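Local coordinates for protein Rik1-associated factor 1 (Schizosaccharomyces pombe, PDB 4O9D) that forms part of the Clr4 methyltransferase complex, which methylates and ubiquitylates histone H3 and so helps to establish heterochromatin, at residues V34-N39 against T395-G400; H134-A137 against L143-V146; G153-T158 against D197-G202. All coordinates share one frame; numbering follows the deposited sequence.

Interaction 1: residues V34-N39 against T395-G400; sequences VCVAYN and TVCCVG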
loop_
_atom_site.group_PDB
_atom_site.type_symbol
_atom_site.label_atom_id
_atom_site.label_comp_id
_atom_site.label_asym_id
_atom_site.label_seq_id
_atom_site.Cartn_x
_atom_site.Cartn_y
_atom_site.Cartn_z
ATOM N N VAL A 34 6.362 -5.286 -5.213
ATOM C CA VAL A 34 5.057 -4.669 -5.050
ATOM C C VAL A 34 4.751 -4.083 -3.655
ATOM O O VAL A 34 3.659 -3.582 -3.449
ATOM C CB VAL A 34 3.945 -5.659 -5.419
ATOM C CG1 VAL A 34 4.132 -6.104 -6.867
ATOM C CG2 VAL A 34 3.917 -6.855 -4.434
ATOM N N CYS A 35 5.689 -4.145 -2.712
ATOM C CA CYS A 35 5.623 -3.284 -1.525
ATOM C C CYS A 35 7.009 -2.890 -1.020
ATOM O O CYS A 35 7.992 -3.600 -1.229
ATOM C CB CYS A 35 4.840 -3.908 -0.360
ATOM S SG CYS A 35 4.561 -5.652 -0.447
ATOM N N VAL A 36 7.054 -1.748 -0.356
ATOM C CA VAL A 36 8.275 -1.188 0.188
ATOM C C VAL A 36 7.887 -0.523 1.495
ATOM O O VAL A 36 6.818 0.088 1.594
ATOM C CB VAL A 36 8.869 -0.079 -0.725
ATOM C CG1 VAL A 36 10.161 0.449 -0.114
ATOM C CG2 VAL A 36 9.092 -0.589 -2.175
ATOM N N ALA A 37 8.742 -0.619 2.501
ATOM C CA ALA A 37 8.455 0.061 3.750
ATOM C C ALA A 37 9.706 0.700 4.273
ATOM O O ALA A 37 10.809 0.231 3.988
ATOM C CB ALA A 37 7.895 -0.923 4.780
ATOM N N TYR A 38 9.527 1.763 5.051
ATOM C CA TYR A 38 10.627 2.389 5.754
ATOM C C TYR A 38 10.293 2.353 7.240
ATOM O O TYR A 38 9.133 2.445 7.620
ATOM C CB TYR A 38 10.804 3.841 5.304
ATOM C CG TYR A 38 10.886 4.025 3.815
ATOM C CD1 TYR A 38 12.103 3.911 3.137
ATOM C CD2 TYR A 38 9.751 4.344 3.077
ATOM C CE1 TYR A 38 12.182 4.085 1.756
ATOM C CE2 TYR A 38 9.814 4.533 1.706
ATOM C CZ TYR A 38 11.032 4.408 1.045
ATOM O OH TYR A 38 11.084 4.606 -0.325
ATOM N N ASN A 39 11.299 2.203 8.087
ATOM C CA ASN A 39 11.022 2.180 9.508
ATOM C C ASN A 39 10.906 3.614 10.007
ATOM O O ASN A 39 11.308 4.550 9.299
ATOM C CB ASN A 39 12.036 1.310 10.264
ATOM C CG ASN A 39 13.382 1.954 10.446
ATOM O OD1 ASN A 39 13.729 2.964 9.823
ATOM N ND2 ASN A 39 14.169 1.357 11.338
ATOM N N THR A 395 11.473 5.337 -3.744
ATOM C CA THR A 395 11.803 4.027 -4.258
ATOM C C THR A 395 10.795 3.734 -5.354
ATOM O O THR A 395 9.594 3.883 -5.138
ATOM C CB THR A 395 11.732 2.927 -3.120
ATOM O OG1 THR A 395 12.656 3.238 -2.070
ATOM C CG2 THR A 395 12.097 1.583 -3.682
ATOM N N VAL A 396 11.278 3.329 -6.529
ATOM C CA VAL A 396 10.421 3.049 -7.658
ATOM C C VAL A 396 10.783 1.689 -8.243
ATOM O O VAL A 396 11.954 1.382 -8.403
ATOM C CB VAL A 396 10.579 4.165 -8.730
ATOM C CG1 VAL A 396 9.698 3.905 -9.932
ATOM C CG2 VAL A 396 10.254 5.512 -8.098
ATOM N N CYS A 397 9.775 0.869 -8.541
ATOM C CA CYS A 397 9.999 -0.506 -9.024
ATOM C C CYS A 397 9.270 -0.753 -10.342
ATOM O O CYS A 397 8.243 -0.127 -10.611
ATOM C CB CYS A 397 9.478 -1.515 -8.013
ATOM S SG CYS A 397 9.801 -1.143 -6.279
ATOM N N CYS A 398 9.759 -1.692 -11.148
ATOM C CA CYS A 398 9.099 -1.971 -12.428
ATOM C C CYS A 398 9.032 -3.460 -12.706
ATOM O O CYS A 398 9.643 -4.257 -12.010
ATOM C CB CYS A 398 9.785 -1.232 -13.585
ATOM S SG CYS A 398 11.477 -1.793 -13.996
ATOM N N VAL A 399 8.241 -3.835 -13.701
ATOM C CA VAL A 399 8.111 -5.223 -14.068
ATOM C C VAL A 399 9.482 -5.809 -14.379
ATOM O O VAL A 399 10.245 -5.210 -15.111
ATOM C CB VAL A 399 7.208 -5.386 -15.290
ATOM C CG1 VAL A 399 7.235 -6.827 -15.774
ATOM C CG2 VAL A 399 5.780 -4.955 -14.936
ATOM N N GLY A 400 9.783 -6.976 -13.804
ATOM C CA GLY A 400 11.036 -7.657 -14.083
ATOM C C GLY A 400 12.056 -7.537 -12.963
ATOM O O GLY A 400 13.208 -7.935 -13.133
#

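Interaction 2: residues H134-A137 against L143-V146; sequences HKLA and LLAV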
loop_
_atom_site.group_PDB
_atom_site.type_symbol
_atom_site.label_atom_id
_atom_site.label_comp_id
_atom_site.label_asym_id
_atom_site.label_seq_id
_atom_site.Cartn_x
_atom_site.Cartn_y
_atom_site.Cartn_z
ATOM N N HIS A 134 -4.260 -10.032 2.602
ATOM C CA HIS A 134 -4.267 -8.956 1.571
ATOM C C HIS A 134 -3.725 -7.577 2.004
ATOM O O HIS A 134 -3.236 -6.823 1.164
ATOM C CB HIS A 134 -5.700 -8.751 1.027
ATOM C CG HIS A 134 -6.118 -9.768 0.007
ATOM N ND1 HIS A 134 -7.436 -9.962 -0.357
ATOM C CD2 HIS A 134 -5.393 -10.639 -0.737
ATOM C CE1 HIS A 134 -7.500 -10.888 -1.299
ATOM N NE2 HIS A 134 -6.275 -11.321 -1.540
ATOM N N LYS A 135 -3.869 -7.204 3.276
ATOM C CA LYS A 135 -3.406 -5.871 3.732
ATOM C C LYS A 135 -3.058 -5.837 5.208
ATOM O O LYS A 135 -3.613 -6.603 6.006
ATOM C CB LYS A 135 -4.462 -4.788 3.491
ATOM C CG LYS A 135 -3.869 -3.385 3.238
ATOM C CD LYS A 135 -3.281 -3.241 1.843
ATOM C CE LYS A 135 -2.717 -1.822 1.626
ATOM N NZ LYS A 135 -1.694 -1.455 2.666
ATOM N N LEU A 136 -2.140 -4.946 5.569
ATOM C CA LEU A 136 -1.821 -4.679 6.973
ATOM C C LEU A 136 -1.951 -3.207 7.301
ATOM O O LEU A 136 -1.691 -2.369 6.458
ATOM C CB LEU A 136 -0.369 -5.075 7.284
ATOM C CG LEU A 136 -0.023 -6.550 7.148
ATOM C CD1 LEU A 136 1.493 -6.747 7.373
ATOM C CD2 LEU A 136 -0.860 -7.367 8.131
ATOM N N ALA A 137 -2.333 -2.911 8.537
ATOM C CA ALA A 137 -2.327 -1.554 9.065
ATOM C C ALA A 137 -1.788 -1.637 10.474
ATOM O O ALA A 137 -1.902 -2.702 11.114
ATOM C CB ALA A 137 -3.723 -0.977 9.097
ATOM N N LEU A 143 -0.602 -1.728 17.441
ATOM C CA LEU A 143 -1.595 -2.779 17.209
ATOM C C LEU A 143 -1.641 -3.047 15.713
ATOM O O LEU A 143 -1.699 -2.106 14.903
ATOM C CB LEU A 143 -2.976 -2.346 17.708
ATOM C CG LEU A 143 -4.095 -3.393 17.801
ATOM C CD1 LEU A 143 -3.749 -4.558 18.791
ATOM C CD2 LEU A 143 -5.412 -2.697 18.204
ATOM N N LEU A 144 -1.607 -4.317 15.335
ATOM C CA LEU A 144 -1.550 -4.672 13.915
ATOM C C LEU A 144 -2.914 -5.155 13.375
ATOM O O LEU A 144 -3.485 -6.115 13.901
ATOM C CB LEU A 144 -0.476 -5.732 13.702
ATOM C CG LEU A 144 -0.251 -6.205 12.265
ATOM C CD1 LEU A 144 0.375 -5.121 11.461
ATOM C CD2 LEU A 144 0.621 -7.468 12.244
ATOM N N ALA A 145 -3.453 -4.476 12.360
ATOM C CA ALA A 145 -4.705 -4.926 11.759
ATOM C C ALA A 145 -4.410 -5.713 10.502
ATOM O O ALA A 145 -3.501 -5.377 9.727
ATOM C CB ALA A 145 -5.658 -3.750 11.489
ATOM N N VAL A 146 -5.162 -6.785 10.314
ATOM C CA VAL A 146 -4.911 -7.706 9.242
ATOM C C VAL A 146 -6.182 -7.869 8.415
ATOM O O VAL A 146 -7.236 -8.135 8.982
ATOM C CB VAL A 146 -4.516 -9.046 9.818
ATOM C CG1 VAL A 146 -4.117 -9.990 8.720
ATOM C CG2 VAL A 146 -3.362 -8.834 10.812
#

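Interaction 3: residues G153-T158 against D197-G202; sequences GYLLST and DKVIIG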
loop_
_atom_site.group_PDB
_atom_site.type_symbol
_atom_site.label_atom_id
_atom_site.label_comp_id
_atom_site.label_asym_id
_atom_site.label_seq_id
_atom_site.Cartn_x
_atom_site.Cartn_y
_atom_site.Cartn_z
ATOM N N GLY A 153 -11.232 -9.585 9.214
ATOM C CA GLY A 153 -10.087 -8.825 9.706
ATOM C C GLY A 153 -9.597 -9.410 11.049
ATOM O O GLY A 153 -10.356 -10.058 11.777
ATOM N N TYR A 154 -8.328 -9.204 11.369
ATOM C CA TYR A 154 -7.793 -9.588 12.677
ATOM C C TYR A 154 -7.033 -8.392 13.281
ATOM O O TYR A 154 -6.480 -7.552 12.541
ATOM C CB TYR A 154 -6.864 -10.780 12.516
ATOM C CG TYR A 154 -7.478 -11.972 11.817
ATOM C CD1 TYR A 154 -8.174 -12.946 12.535
ATOM C CD2 TYR A 154 -7.344 -12.143 10.449
ATOM C CE1 TYR A 154 -8.740 -14.049 11.899
ATOM C CE2 TYR A 154 -7.890 -13.237 9.805
ATOM C CZ TYR A 154 -8.594 -14.197 10.550
ATOM O OH TYR A 154 -9.138 -15.289 9.921
ATOM N N LEU A 155 -7.074 -8.276 14.609
ATOM C CA LEU A 155 -6.235 -7.332 15.339
ATOM C C LEU A 155 -5.234 -8.142 16.183
ATOM O O LEU A 155 -5.641 -9.001 16.980
ATOM C CB LEU A 155 -7.071 -6.425 16.251
ATOM C CG LEU A 155 -8.066 -5.428 15.621
ATOM C CD1 LEU A 155 -8.827 -4.723 16.746
ATOM C CD2 LEU A 155 -7.349 -4.413 14.692
ATOM N N LEU A 156 -3.946 -7.853 16.030
ATOM C CA LEU A 156 -2.901 -8.603 16.728
ATOM C C LEU A 156 -2.006 -7.700 17.557
ATOM O O LEU A 156 -1.586 -6.657 17.080
ATOM C CB LEU A 156 -2.020 -9.331 15.716
ATOM C CG LEU A 156 -2.719 -10.289 14.762
ATOM C CD1 LEU A 156 -1.736 -10.879 13.750
ATOM C CD2 LEU A 156 -3.409 -11.381 15.555
ATOM N N SER A 157 -1.699 -8.081 18.795
ATOM C CA SER A 157 -0.686 -7.340 19.543
ATOM C C SER A 157 0.575 -8.175 19.702
ATOM O O SER A 157 0.527 -9.409 19.619
ATOM C CB SER A 157 -1.207 -6.863 20.900
ATOM O OG SER A 157 -1.219 -7.903 21.846
ATOM N N THR A 158 1.710 -7.503 19.881
ATOM C CA THR A 158 3.001 -8.197 19.930
ATOM C C THR A 158 3.836 -7.720 21.108
ATOM O O THR A 158 3.801 -6.543 21.448
ATOM C CB THR A 158 3.839 -7.975 18.618
ATOM O OG1 THR A 158 4.149 -6.577 18.455
ATOM C CG2 THR A 158 3.075 -8.469 17.402
ATOM N N ASP A 197 -9.660 4.612 18.840
ATOM C CA ASP A 197 -9.285 3.922 17.592
ATOM C C ASP A 197 -10.434 3.158 16.947
ATOM O O ASP A 197 -11.113 2.372 17.600
ATOM C CB ASP A 197 -8.134 2.945 17.837
ATOM C CG ASP A 197 -6.779 3.641 17.919
ATOM O OD1 ASP A 197 -6.753 4.881 18.066
ATOM O OD2 ASP A 197 -5.743 2.945 17.844
ATOM N N LYS A 198 -10.638 3.380 15.650
ATOM C CA LYS A 198 -11.587 2.575 14.870
ATOM C C LYS A 198 -10.800 1.933 13.718
ATOM O O LYS A 198 -9.706 2.396 13.379
ATOM C CB LYS A 198 -12.727 3.447 14.311
ATOM C CG LYS A 198 -13.445 4.346 15.337
ATOM C CD LYS A 198 -14.198 3.501 16.376
ATOM C CE LYS A 198 -14.843 4.368 17.467
ATOM N NZ LYS A 198 -15.933 3.643 18.212
ATOM N N VAL A 199 -11.366 0.892 13.124
ATOM C CA VAL A 199 -10.720 0.128 12.066
ATOM C C VAL A 199 -11.683 0.157 10.898
ATOM O O VAL A 199 -12.845 -0.243 11.022
ATOM C CB VAL A 199 -10.495 -1.332 12.487
ATOM C CG1 VAL A 199 -9.808 -2.133 11.365
ATOM C CG2 VAL A 199 -9.691 -1.369 13.789
ATOM N N ILE A 200 -11.201 0.661 9.769
ATOM C CA ILE A 200 -11.984 0.700 8.549
ATOM C C ILE A 200 -11.594 -0.527 7.731
ATOM O O ILE A 200 -10.408 -0.802 7.543
ATOM C CB ILE A 200 -11.643 1.988 7.735
ATOM C CG1 ILE A 200 -11.885 3.247 8.582
ATOM C CG2 ILE A 200 -12.420 2.019 6.436
ATOM C CD1 ILE A 200 -11.002 4.482 8.096
ATOM N N ILE A 201 -12.572 -1.277 7.248
ATOM C CA ILE A 201 -12.269 -2.409 6.382
ATOM C C ILE A 201 -12.999 -2.323 5.036
ATOM O O ILE A 201 -14.218 -2.116 4.978
ATOM C CB ILE A 201 -12.677 -3.732 7.014
ATOM C CG1 ILE A 201 -11.998 -3.910 8.370
ATOM C CG2 ILE A 201 -12.316 -4.915 6.083
ATOM C CD1 ILE A 201 -12.206 -5.277 8.966
ATOM N N GLY A 202 -12.264 -2.553 3.963
ATOM C CA GLY A 202 -12.858 -2.503 2.636
ATOM C C GLY A 202 -12.947 -3.910 2.116
ATOM O O GLY A 202 -11.992 -4.673 2.266
#

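Interaction 1: residues V34-N39 against T395-G400
Tyr38 and Thr395 meet through their hydroxyls where two propeller blades face each other, an instructive case of a single polar link set beside apolar packing. The two strands run nearly antiparallel, at 163°, but their axes stay 8.7 Å apart, so side chains rather than backbone bridge the gap. The tyrosine's CG lies anti to its carbonyl carbon (chi1 -51°), which swings the ring back along its own strand and carries OH to the threonine. Thr395 OG1 approaches at the ring's edge, close to its plane, and donates a hydrogen bond of 2.7 Å to Tyr38 OH. The other branch of the threonine serves a different neighbour: its CG2 lies 4.0 Å from Val36 CG2. That same valine methyl also reaches Cys397 SG at 4.2 Å, so one branch of Val36 touches both residues of 395-398 that turn toward 34-39. Tyr384, on the innermost strand of the closing blade, packs against Val36 as well. The phenol is doubly engaged, since Tyr38 OH also bonds to the carbonyl oxygen of Gly386, a residue whose backbone pairs with Thr395. Without the ring and its hydroxyl, as with an alanine here, Thr395 OG1 and Gly386 O are both likely to lose a partner and a gap to open between the strands. Accepting from the threonine hydroxyl while bonded to that carbonyl, the phenol oxygen fixes the end of the ring and ties 33-38 to two adjacent strands of the other blade.

Interaction 2: residues H134-A137 against L143-V146
The beta hairpin made by strands 133-138 and 144-148 brings Ala137 opposite Ala145 as an antiparallel hydrogen-bonded pair, with Leu136 and Val146 forming the neighbouring non-hydrogen-bonded pair. Two backbone bonds close the former: Ala137 N to Ala145 O at 3.0 Å, and Ala145 N to Ala137 O at 2.7 Å. Both are fairly straight, with angles at hydrogen near 160°. Two CA-H...O contacts, from Leu136 CA to Ala145 O and from Leu144 CA to Ala137 O, add a further weak hold on each carbonyl oxygen. Side chains sort themselves by face. On one, Leu136 and Val146 lie side by side and point the same way, Leu136 CD2 resting 3.9 Å from Val146 CG2 and 4.2 Å from Leu144 CD1. Leu144 extends CG away from its backbone nitrogen (chi1 -179°) and brings CD1 within 3.3 Å of Ala137 O. Val113 of the preceding blade packs on Leu144 and Val146 from this side. On the other face the alanine methyls sit 4.1 Å apart, CB to CB, and Ile186 and Phe188 of the following blade press against both. Just before the pair, a classic beta bulge sets two residues, His134 and Lys135, opposite the single residue Ala147. The ammonium group of Lys135 leads away from the hairpin to a salt bridge with Asp94, whose carboxylate also accepts from Leu136 N. Leu144 and Val146 on one face and the methyls of Ala137 and Ala145 on the other thus meet different blades, in a hairpin that supplies the two inner strands of a four-stranded beta-propeller blade.

Interaction 3: residues G153-T158 against D197-G202
Leu155 and Val199 bury the most surface in this junction between consecutive blades, and they meet through one methyl each. Leu155 CD2 lies 3.9 Å from Val199 CG2, the two side chains reaching out from facing strands and overlapping only at these methyls. Both residues send their beta carbons toward the facing strand. In Val199 the branch that does the touching, CG2, stands anti to the carbonyl carbon and beside the backbone N, while CG1 lies anti to the nitrogen (chi1 -180°). Ile201, two residues along and therefore on the same face of its strand, comes third. Its CD1 reaches the backbone of the other blade at Gly153, where it rests 4.2 Å from Gly153 CA. A beta carbon on Gly153 would turn toward 197-202 and clash with this methyl, so the absence of a side chain probably lets the isoleucine come this near. The CA atoms of Gly153 and Ile201 are 7.5 Å apart, the closest CA pair of the two segments. Beyond Leu155 the strand 153-158 draws off, and of its residues only Gly153 and Leu155 take part in the contact with 197-202. The interface is purely apolar and modest in size, 112 Å² with both sides summed. Backbone bonding belongs instead to each blade's own sheet: Gly153 pairs with Leu171, and Leu155 with Ala169. The apolar patch continues past the two segments, since Leu155 also packs on Ala145 and Ile201 on Phe218. Aliphatic side chains from the flat of one sheet set against those of the next, without shared backbone pairing, are how successive blades of a WD-repeat beta-propeller stack around the ring.

The three contacts sample both levels of construction in the beta-propeller domain, one part of the full-length protein. Interaction 2 lies within one blade, whereas interactions 1 and 3 join adjacent blades. Interactions 2 and 3 have centres about 6 Å apart and share a sheet: strand 144-148 pairs with strand 153-158, which packs on the following blade. They come in series, nested inside the loop closed by interaction 1, about 18 and 24 Å away between centres. Interaction 1 sets strand 33-38 of the first blade against the last, whose fourth strand, 21-26, comes from the chain's start. Ring closure thus relies on residues far apart in sequence, whereas interaction 3 joins consecutive blades.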